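Local coordinates for protein chlorite dismutase (Nitrobacter winogradskyi, PDB 3QPI) that binds heme b and converts chlorite to chloride and molecular oxygen, at residues 23-28 and 171-176; 17-22 and 175-180; 50-55 and 135-140. One frame throughout, in Å; residues are numbered along the deposited sequence.

Interaction 1: 23-28 and 171-176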
loop_
_atom_site.group_PDB
_atom_site.type_symbol
_atom_site.label_atom_id
_atom_site.label_comp_id
_atom_site.label_asym_id
_atom_site.label_seq_id
_atom_site.Cartn_x
_atom_site.Cartn_y
_atom_site.Cartn_z
ATOM N N ILE A 23 2.065 13.562 0.090
ATOM C CA ILE A 23 1.283 14.662 0.617
ATOM C C ILE A 23 1.340 14.675 2.129
ATOM O O ILE A 23 1.394 13.625 2.763
ATOM C CB ILE A 23 -0.179 14.711 0.079
ATOM C CG1 ILE A 23 -0.903 15.916 0.684
ATOM C CG2 ILE A 23 -0.931 13.445 0.382
ATOM C CD1 ILE A 23 -2.202 16.317 -0.038
ATOM N N GLY A 24 1.356 15.879 2.697
ATOM C CA GLY A 24 1.474 16.035 4.134
ATOM C C GLY A 24 2.835 15.562 4.628
ATOM O O GLY A 24 3.771 15.403 3.865
ATOM N N GLU A 25 2.935 15.318 5.923
ATOM C CA GLU A 25 4.217 15.093 6.561
ATOM C C GLU A 25 4.829 13.744 6.162
ATOM O O GLU A 25 4.157 12.724 6.109
ATOM C CB GLU A 25 4.023 15.188 8.067
ATOM C CG GLU A 25 5.275 15.037 8.885
ATOM C CD GLU A 25 4.959 15.052 10.374
ATOM O OE1 GLU A 25 5.747 14.490 11.165
ATOM O OE2 GLU A 25 3.906 15.619 10.749
ATOM N N SER A 26 6.121 13.765 5.876
ATOM C CA SER A 26 6.850 12.584 5.452
ATOM C C SER A 26 7.330 11.808 6.675
ATOM O O SER A 26 6.797 11.959 7.772
ATOM C CB SER A 26 8.024 13.016 4.569
ATOM O OG SER A 26 8.665 11.913 3.953
ATOM N N LEU A 27 8.329 10.961 6.489
ATOM C CA LEU A 27 8.885 10.203 7.598
ATOM C C LEU A 27 10.383 10.354 7.590
ATOM O O LEU A 27 10.988 10.620 6.547
ATOM C CB LEU A 27 8.529 8.726 7.490
ATOM C CG LEU A 27 7.051 8.409 7.641
ATOM C CD1 LEU A 27 6.756 6.996 7.119
ATOM C CD2 LEU A 27 6.623 8.582 9.088
ATOM N N MET A 28 10.973 10.172 8.761
ATOM C CA MET A 28 12.405 10.308 8.936
ATOM C C MET A 28 13.149 9.243 8.130
ATOM O O MET A 28 12.612 8.168 7.853
ATOM C CB MET A 28 12.716 10.171 10.423
ATOM C CG MET A 28 14.187 10.197 10.786
ATOM S SD MET A 28 14.429 9.995 12.573
ATOM C CE MET A 28 13.207 11.140 13.228
ATOM N N VAL A 171 -7.018 11.627 -0.313
ATOM C CA VAL A 171 -5.820 11.306 0.474
ATOM C C VAL A 171 -5.185 12.568 1.044
ATOM O O VAL A 171 -4.891 13.497 0.310
ATOM C CB VAL A 171 -4.780 10.534 -0.357
ATOM C CG1 VAL A 171 -3.471 10.361 0.426
ATOM C CG2 VAL A 171 -5.343 9.194 -0.765
ATOM N N GLU A 172 -4.971 12.606 2.349
ATOM C CA GLU A 172 -4.451 13.814 2.979
ATOM C C GLU A 172 -3.058 13.624 3.573
ATOM O O GLU A 172 -2.408 14.596 3.960
ATOM C CB GLU A 172 -5.415 14.318 4.064
ATOM C CG GLU A 172 -5.502 13.426 5.306
ATOM C CD GLU A 172 -6.460 13.994 6.350
ATOM O OE1 GLU A 172 -6.300 13.702 7.550
ATOM O OE2 GLU A 172 -7.385 14.741 5.963
ATOM N N ARG A 173 -2.616 12.377 3.680
ATOM C CA ARG A 173 -1.226 12.117 3.998
ATOM C C ARG A 173 -0.777 10.841 3.298
ATOM O O ARG A 173 -1.506 9.856 3.269
ATOM C CB ARG A 173 -0.993 12.024 5.507
ATOM C CG ARG A 173 0.479 11.967 5.892
ATOM C CD ARG A 173 0.707 11.896 7.412
ATOM N NE ARG A 173 2.143 11.845 7.715
ATOM C CZ ARG A 173 2.680 11.435 8.867
ATOM N NH1 ARG A 173 1.906 11.042 9.872
ATOM N NH2 ARG A 173 4.007 11.418 9.015
ATOM N N GLU A 174 0.438 10.871 2.751
ATOM C CA GLU A 174 0.959 9.772 1.967
ATOM C C GLU A 174 2.461 9.902 1.847
ATOM O O GLU A 174 2.977 10.980 1.574
ATOM C CB GLU A 174 0.324 9.780 0.574
ATOM C CG GLU A 174 0.797 8.685 -0.356
ATOM C CD GLU A 174 -0.048 8.614 -1.604
ATOM O OE1 GLU A 174 -0.684 9.630 -1.935
ATOM O OE2 GLU A 174 -0.116 7.551 -2.240
ATOM N N VAL A 175 3.169 8.798 2.047
ATOM C CA VAL A 175 4.616 8.828 1.999
ATOM C C VAL A 175 5.088 7.713 1.077
ATOM O O VAL A 175 4.501 6.632 1.043
ATOM C CB VAL A 175 5.238 8.646 3.400
ATOM C CG1 VAL A 175 6.771 8.782 3.334
ATOM C CG2 VAL A 175 4.629 9.644 4.394
ATOM N N ASP A 176 6.141 7.998 0.325
ATOM C CA ASP A 176 6.715 7.038 -0.592
ATOM C C ASP A 176 7.992 6.398 0.002
ATOM O O ASP A 176 9.038 7.050 0.114
ATOM C CB ASP A 176 7.031 7.736 -1.925
ATOM C CG ASP A 176 5.996 7.442 -2.998
ATOM O OD1 ASP A 176 5.219 6.478 -2.847
ATOM O OD2 ASP A 176 5.958 8.178 -4.001
HETATM O O HOH W 1 4.711 12.950 2.544
#

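Interaction 2: 17-22 and 175-180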
loop_
_atom_site.group_PDB
_atom_site.type_symbol
_atom_site.label_atom_id
_atom_site.label_comp_id
_atom_site.label_asym_id
_atom_site.label_seq_id
_atom_site.Cartn_x
_atom_site.Cartn_y
_atom_site.Cartn_z
ATOM N N LEU A 17 15.879 2.032 0.034
ATOM C CA LEU A 17 16.388 2.815 -1.109
ATOM C C LEU A 17 16.110 4.286 -0.885
ATOM O O LEU A 17 17.021 5.107 -0.887
ATOM C CB LEU A 17 15.710 2.336 -2.410
ATOM C CG LEU A 17 16.082 0.882 -2.704
ATOM C CD1 LEU A 17 15.339 0.248 -3.903
ATOM C CD2 LEU A 17 17.608 0.795 -2.876
ATOM N N SER A 18 14.850 4.612 -0.623
ATOM C CA SER A 18 14.445 6.010 -0.505
ATOM C C SER A 18 13.160 6.191 0.288
ATOM O O SER A 18 12.258 5.331 0.273
ATOM C CB SER A 18 14.232 6.614 -1.900
ATOM O OG SER A 18 13.380 5.766 -2.649
ATOM N N VAL A 19 13.087 7.337 0.948
ATOM C CA VAL A 19 11.858 7.841 1.538
ATOM C C VAL A 19 11.604 9.250 1.010
ATOM O O VAL A 19 12.427 10.148 1.221
ATOM C CB VAL A 19 11.962 7.931 3.062
ATOM C CG1 VAL A 19 10.655 8.486 3.652
ATOM C CG2 VAL A 19 12.321 6.563 3.661
ATOM N N ALA A 20 10.462 9.436 0.350
ATOM C CA ALA A 20 10.099 10.717 -0.253
ATOM C C ALA A 20 8.672 11.150 0.109
ATOM O O ALA A 20 7.743 10.327 0.112
ATOM C CB ALA A 20 10.229 10.628 -1.780
ATOM N N PRO A 21 8.489 12.456 0.363
ATOM C CA PRO A 21 7.172 13.025 0.672
ATOM C C PRO A 21 6.207 12.822 -0.478
ATOM O O PRO A 21 6.656 12.764 -1.627
ATOM C CB PRO A 21 7.463 14.517 0.843
ATOM C CG PRO A 21 8.926 14.602 1.112
ATOM C CD PRO A 21 9.529 13.496 0.309
ATOM N N VAL A 22 4.912 12.685 -0.194
ATOM C CA VAL A 22 3.927 12.730 -1.273
ATOM C C VAL A 22 2.828 13.758 -0.983
ATOM O O VAL A 22 2.656 14.714 -1.745
ATOM C CB VAL A 22 3.293 11.377 -1.538
ATOM C CG1 VAL A 22 2.255 11.510 -2.644
ATOM C CG2 VAL A 22 4.372 10.355 -1.875
ATOM N N VAL A 175 3.169 8.798 2.047
ATOM C CA VAL A 175 4.616 8.828 1.999
ATOM C C VAL A 175 5.088 7.713 1.077
ATOM O O VAL A 175 4.501 6.632 1.043
ATOM C CB VAL A 175 5.238 8.646 3.400
ATOM C CG1 VAL A 175 6.771 8.782 3.334
ATOM C CG2 VAL A 175 4.629 9.644 4.394
ATOM N N ASP A 176 6.141 7.998 0.325
ATOM C CA ASP A 176 6.715 7.038 -0.592
ATOM C C ASP A 176 7.992 6.398 0.002
ATOM O O ASP A 176 9.038 7.050 0.114
ATOM C CB ASP A 176 7.031 7.736 -1.925
ATOM C CG ASP A 176 5.996 7.442 -2.998
ATOM O OD1 ASP A 176 5.219 6.478 -2.847
ATOM O OD2 ASP A 176 5.958 8.178 -4.001
ATOM N N ILE A 177 7.895 5.132 0.407
ATOM C CA ILE A 177 9.074 4.372 0.830
ATOM C C ILE A 177 9.403 3.292 -0.201
ATOM O O ILE A 177 8.522 2.527 -0.603
ATOM C CB ILE A 177 8.848 3.736 2.215
ATOM C CG1 ILE A 177 8.442 4.819 3.223
ATOM C CG2 ILE A 177 10.119 3.022 2.694
ATOM C CD1 ILE A 177 7.957 4.288 4.515
ATOM N N ARG A 178 10.658 3.239 -0.651
ATOM C CA ARG A 178 11.062 2.191 -1.590
ATOM C C ARG A 178 12.169 1.318 -1.010
ATOM O O ARG A 178 13.078 1.817 -0.350
ATOM C CB ARG A 178 11.524 2.785 -2.935
ATOM C CG ARG A 178 10.439 3.577 -3.667
ATOM C CD ARG A 178 9.246 2.696 -4.070
ATOM N NE ARG A 178 8.231 3.466 -4.785
ATOM C CZ ARG A 178 7.194 4.084 -4.214
ATOM N NH1 ARG A 178 6.999 4.034 -2.892
ATOM N NH2 ARG A 178 6.347 4.776 -4.976
ATOM N N LEU A 179 12.116 0.021 -1.308
ATOM C CA LEU A 179 13.022 -0.956 -0.695
ATOM C C LEU A 179 13.711 -1.862 -1.702
ATOM O O LEU A 179 13.183 -2.114 -2.789
ATOM C CB LEU A 179 12.258 -1.890 0.252
ATOM C CG LEU A 179 11.415 -1.365 1.412
ATOM C CD1 LEU A 179 12.237 -0.464 2.333
ATOM C CD2 LEU A 179 10.111 -0.646 0.872
ATOM N N ALA A 180 14.858 -2.399 -1.276
ATOM C CA ALA A 180 15.575 -3.453 -1.984
ATOM C C ALA A 180 15.858 -4.588 -1.001
ATOM O O ALA A 180 16.248 -4.345 0.149
ATOM C CB ALA A 180 16.885 -2.919 -2.559
HETATM O O HOH W 2 10.709 6.988 -1.900
HETATM O O HOH W 3 7.150 10.666 -3.802
#

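Interaction 3: 50-55 and 135-140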
loop_
_atom_site.group_PDB
_atom_site.type_symbol
_atom_site.label_atom_id
_atom_site.label_comp_id
_atom_site.label_asym_id
_atom_site.label_seq_id
_atom_site.Cartn_x
_atom_site.Cartn_y
_atom_site.Cartn_z
ATOM N N TRP A 50 11.083 5.507 12.915
ATOM C CA TRP A 50 9.631 5.417 12.902
ATOM C C TRP A 50 9.227 3.972 12.977
ATOM O O TRP A 50 10.034 3.082 12.685
ATOM C CB TRP A 50 9.017 6.058 11.643
ATOM C CG TRP A 50 9.716 5.753 10.335
ATOM C CD1 TRP A 50 10.664 6.515 9.731
ATOM C CD2 TRP A 50 9.505 4.619 9.477
ATOM N NE1 TRP A 50 11.062 5.931 8.554
ATOM C CE2 TRP A 50 10.367 4.765 8.377
ATOM C CE3 TRP A 50 8.673 3.498 9.537
ATOM C CZ2 TRP A 50 10.418 3.843 7.336
ATOM C CZ3 TRP A 50 8.722 2.578 8.509
ATOM C CH2 TRP A 50 9.585 2.760 7.417
ATOM N N GLN A 51 7.981 3.752 13.374
ATOM C CA GLN A 51 7.392 2.425 13.453
ATOM C C GLN A 51 5.900 2.529 13.173
ATOM O O GLN A 51 5.226 3.413 13.694
ATOM C CB GLN A 51 7.610 1.832 14.840
ATOM C CG GLN A 51 7.254 0.360 14.938
ATOM C CD GLN A 51 7.641 -0.221 16.286
ATOM O OE1 GLN A 51 7.098 0.172 17.323
ATOM N NE2 GLN A 51 8.595 -1.146 16.284
ATOM N N LEU A 52 5.392 1.610 12.364
ATOM C CA LEU A 52 4.044 1.691 11.848
ATOM C C LEU A 52 3.388 0.325 11.918
ATOM O O LEU A 52 4.034 -0.670 11.647
ATOM C CB LEU A 52 4.108 2.131 10.392
ATOM C CG LEU A 52 4.624 3.551 10.147
ATOM C CD1 LEU A 52 4.669 3.803 8.665
ATOM C CD2 LEU A 52 3.739 4.574 10.815
ATOM N N ARG A 53 2.109 0.269 12.274
ATOM C CA ARG A 53 1.429 -1.018 12.474
ATOM C C ARG A 53 0.103 -1.064 11.747
ATOM O O ARG A 53 -0.594 -0.045 11.615
ATOM C CB ARG A 53 1.186 -1.271 13.962
ATOM C CG ARG A 53 2.434 -1.109 14.780
ATOM C CD ARG A 53 2.169 -1.178 16.271
ATOM N NE ARG A 53 3.401 -0.933 17.025
ATOM C CZ ARG A 53 3.924 -1.772 17.917
ATOM N NH1 ARG A 53 3.324 -2.923 18.211
ATOM N NH2 ARG A 53 5.049 -1.453 18.544
ATOM N N GLY A 54 -0.256 -2.256 11.291
ATOM C CA GLY A 54 -1.512 -2.436 10.590
ATOM C C GLY A 54 -1.953 -3.885 10.597
ATOM O O GLY A 54 -1.213 -4.775 11.020
ATOM N N VAL A 55 -3.157 -4.130 10.098
ATOM C CA VAL A 55 -3.762 -5.446 10.215
ATOM C C VAL A 55 -4.304 -5.872 8.868
ATOM O O VAL A 55 -5.057 -5.133 8.250
ATOM C CB VAL A 55 -4.945 -5.412 11.238
ATOM C CG1 VAL A 55 -5.678 -6.731 11.251
ATOM C CG2 VAL A 55 -4.438 -5.081 12.627
ATOM N N ILE A 135 -7.039 1.256 14.842
ATOM C CA ILE A 135 -6.139 1.040 15.979
ATOM C C ILE A 135 -5.398 2.315 16.376
ATOM O O ILE A 135 -4.487 2.273 17.199
ATOM C CB ILE A 135 -5.120 -0.102 15.725
ATOM C CG1 ILE A 135 -4.163 0.255 14.594
ATOM C CG2 ILE A 135 -5.844 -1.385 15.365
ATOM C CD1 ILE A 135 -3.208 -0.902 14.212
ATOM N N GLY A 136 -5.793 3.441 15.792
ATOM C CA GLY A 136 -5.296 4.736 16.215
ATOM C C GLY A 136 -3.971 5.146 15.592
ATOM O O GLY A 136 -3.277 6.016 16.115
ATOM N N GLU A 137 -3.615 4.536 14.471
ATOM C CA GLU A 137 -2.377 4.899 13.803
ATOM C C GLU A 137 -2.566 6.197 13.043
ATOM O O GLU A 137 -3.684 6.528 12.656
ATOM C CB GLU A 137 -1.931 3.778 12.866
ATOM C CG GLU A 137 -1.350 2.581 13.626
ATOM C CD GLU A 137 0.132 2.761 13.962
ATOM O OE1 GLU A 137 0.943 3.039 13.054
ATOM O OE2 GLU A 137 0.499 2.618 15.139
ATOM N N PRO A 138 -1.471 6.945 12.836
ATOM C CA PRO A 138 -1.485 8.189 12.050
ATOM C C PRO A 138 -1.761 7.979 10.545
ATOM O O PRO A 138 -1.928 8.950 9.803
ATOM C CB PRO A 138 -0.082 8.757 12.262
ATOM C CG PRO A 138 0.765 7.558 12.564
ATOM C CD PRO A 138 -0.123 6.613 13.334
ATOM N N PHE A 139 -1.795 6.735 10.090
ATOM C CA PHE A 139 -2.247 6.462 8.727
ATOM C C PHE A 139 -3.460 5.575 8.819
ATOM O O PHE A 139 -3.748 5.039 9.887
ATOM C CB PHE A 139 -1.142 5.795 7.910
ATOM C CG PHE A 139 0.040 6.688 7.682
ATOM C CD1 PHE A 139 0.044 7.598 6.616
ATOM C CD2 PHE A 139 1.141 6.648 8.552
ATOM C CE1 PHE A 139 1.141 8.443 6.411
ATOM C CE2 PHE A 139 2.241 7.489 8.356
ATOM C CZ PHE A 139 2.239 8.391 7.278
ATOM N N ASP A 140 -4.178 5.438 7.709
ATOM C CA ASP A 140 -5.345 4.572 7.640
ATOM C C ASP A 140 -4.984 3.228 7.024
ATOM O O ASP A 140 -5.566 2.205 7.359
ATOM C CB ASP A 140 -6.466 5.228 6.810
ATOM C CG ASP A 140 -7.029 6.481 7.467
ATOM O OD1 ASP A 140 -6.848 6.615 8.686
ATOM O OD2 ASP A 140 -7.651 7.321 6.770
#

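Interaction 1: 23-28 and 171-176
Arg-173 reaches along the loop 23-28 and presents the edge of its guanidinium group to two backbone carbonyls. Arg-173 CG is anti to the backbone N (chi1 -171°) and the chain is straight to NE, which carries the head group past Gly-24. Arg-173 NE donates to Glu-25 O at 2.7 Å, close to straight (165°). Arg-173 NH2 donates to Ser-26 O at 3.1 Å and more weakly to Glu-25 O. Both oxygens lie in the guanidinium plane, though Ser-26 O is met from above its own carbonyl plane. The two acceptors fix the rotation of the group. The side chain of Glu-25 runs beside Arg-173 in the same direction. Glu-25 OE1 stays 4.1 Å from Arg-173 NH2, out of the guanidinium plane, so only charge attraction is likely. Val-175 CG2 meets Glu-25 O at 3.6 Å, and Val-175 CG1 meets Ser-26 OG at 3.7 Å. At the other end, Ile-23 CG2 packs on Val-171 CG1 at 4.0 Å. Ile-23 and Glu-174 form an antiparallel hydrogen-bonded pair, while Glu-174 OE2 is held by Arg-163 and Trp-168 near the heme. A classic beta bulge, Glu-172 and Arg-173 against Arg-91, marks this sheet of the dimeric alpha+beta barrel fold.

Interaction 2: 17-22 and 175-180
Ser-18 OG is set between its backbone N and carbonyl carbon (chi1 51°), which brings it to 3.5 Å from Arg-178 CB across the strands. Arg-178 then bends at chi2 (-63°) and folds back along its own strand. Arg-178 NH2 makes a salt bridge to Asp-176 OD1 at 2.9 Å, through a weak hydrogen bond, and NH1 donates to Ile-177 O. Val-22 CG2 lies over the same carboxylate, 3.4 Å from Asp-176 OD2. Water 3 joins that oxygen to Pro-21 O. With an alanine in place of Arg-178, Glu-156 would probably lose its salt-bridge partner and Asp-176 OD1 one charged mate, Arg-163 still holding OD2. The backbones pair antiparallel: Ala-20 and Asp-176 exchange two bonds, including Ala-20 N to Asp-176 O at 2.8 Å. Strand 14-23 carries a classic bulge, two residues (Leu-17, Ser-18) against one (Arg-178). Past it, Leu-17 CD1 rests on Ala-180 CB at 3.8 Å. On the face away from Asp-176 and Arg-178, Val-19 CG1 touches Val-175 CG1 at 3.9 Å. Strand 171-181 lies between strands 14-23 and 84-92. Helix 152-163 lies on the face of Asp-176 and Arg-178, where Arg-163 and Glu-156 complete the charge network.

Interaction 3: 50-55 and 135-140
Glu-137 OE1 accepts the backbone N-H of Arg-53 at 3.1 Å. This is the one hydrogen bond between the two segments. It is nearly straight (165°), but the N-H arrives from well above the carboxylate plane. Strand 50-54 is an outermost strand of the chain's antiparallel sheet, as counted within the chain. Leu-52 and Gly-54 bond along one edge to Phe-6 and Thr-4 of strand 4-9, and Arg-53 N turns to the opposite edge. There a carboxylate from the loop between strands 126-131 and 141-147 takes the place of a strand partner. Nearby, Val-55 bonds to His-131 at the end of strand 126-131, so the two sheet ends approach each other. This is consistent with the curled sheet of the dimeric alpha+beta barrel, the fold of the chlorite dismutase family.

Glu-137 reaches the strand because its chain bends at chi2 (-84°). The bend lays Glu-137 CG 3.4 Å from Arg-53 O and turns the carboxylate onto the N-H. The Arg-53 head group goes elsewhere. Arg-53 NH2 donates to Gln-51 OE1 at 2.9 Å, and Arg-53 NE remains 5.0 Å from Glu-137 OE2. The opposite charges may still attract weakly.

Leu-52 makes the apolar half of the contact. Leu-52 CD2 sits 4.0 Å from Phe-139 CD2, at the edge of the ring and near its plane. Leu-52 CD2 is also 3.9 Å from Glu-137 OE1, so this methyl touches both carboxylate and ring. Phe-139 also packs on Pro-89, Arg-173 and Val-175, which ties the loop to the sheet. At the far end, Ile-135 sets CD1 3.8 Å from Arg-53 O.

In the fold
Interactions 1 and 2 share Val-175 and Asp-176 on strand 171-181, and their centres are about 10 Å apart. Interaction 2 is antiparallel strand pairing, broken by a bulge at one end, with a charged cluster on one face. In interaction 1 that pairing gives way to a loop held by a guanidinium group. Interaction 3 lies about 13 Å from interaction 1 and 17 Å from interaction 2, centre to centre. It joins an outermost strand to a loop with a single hydrogen bond and apolar packing. All three are partly buried. Val-175 and Ile-177 are buried, and Ile-23, Leu-17 and Ile-135 are exposed. Trp-50 touches Leu-27 and Ile-177, and its NE1 makes a weak hydrogen bond to Met-28 O. These contacts join the three regions.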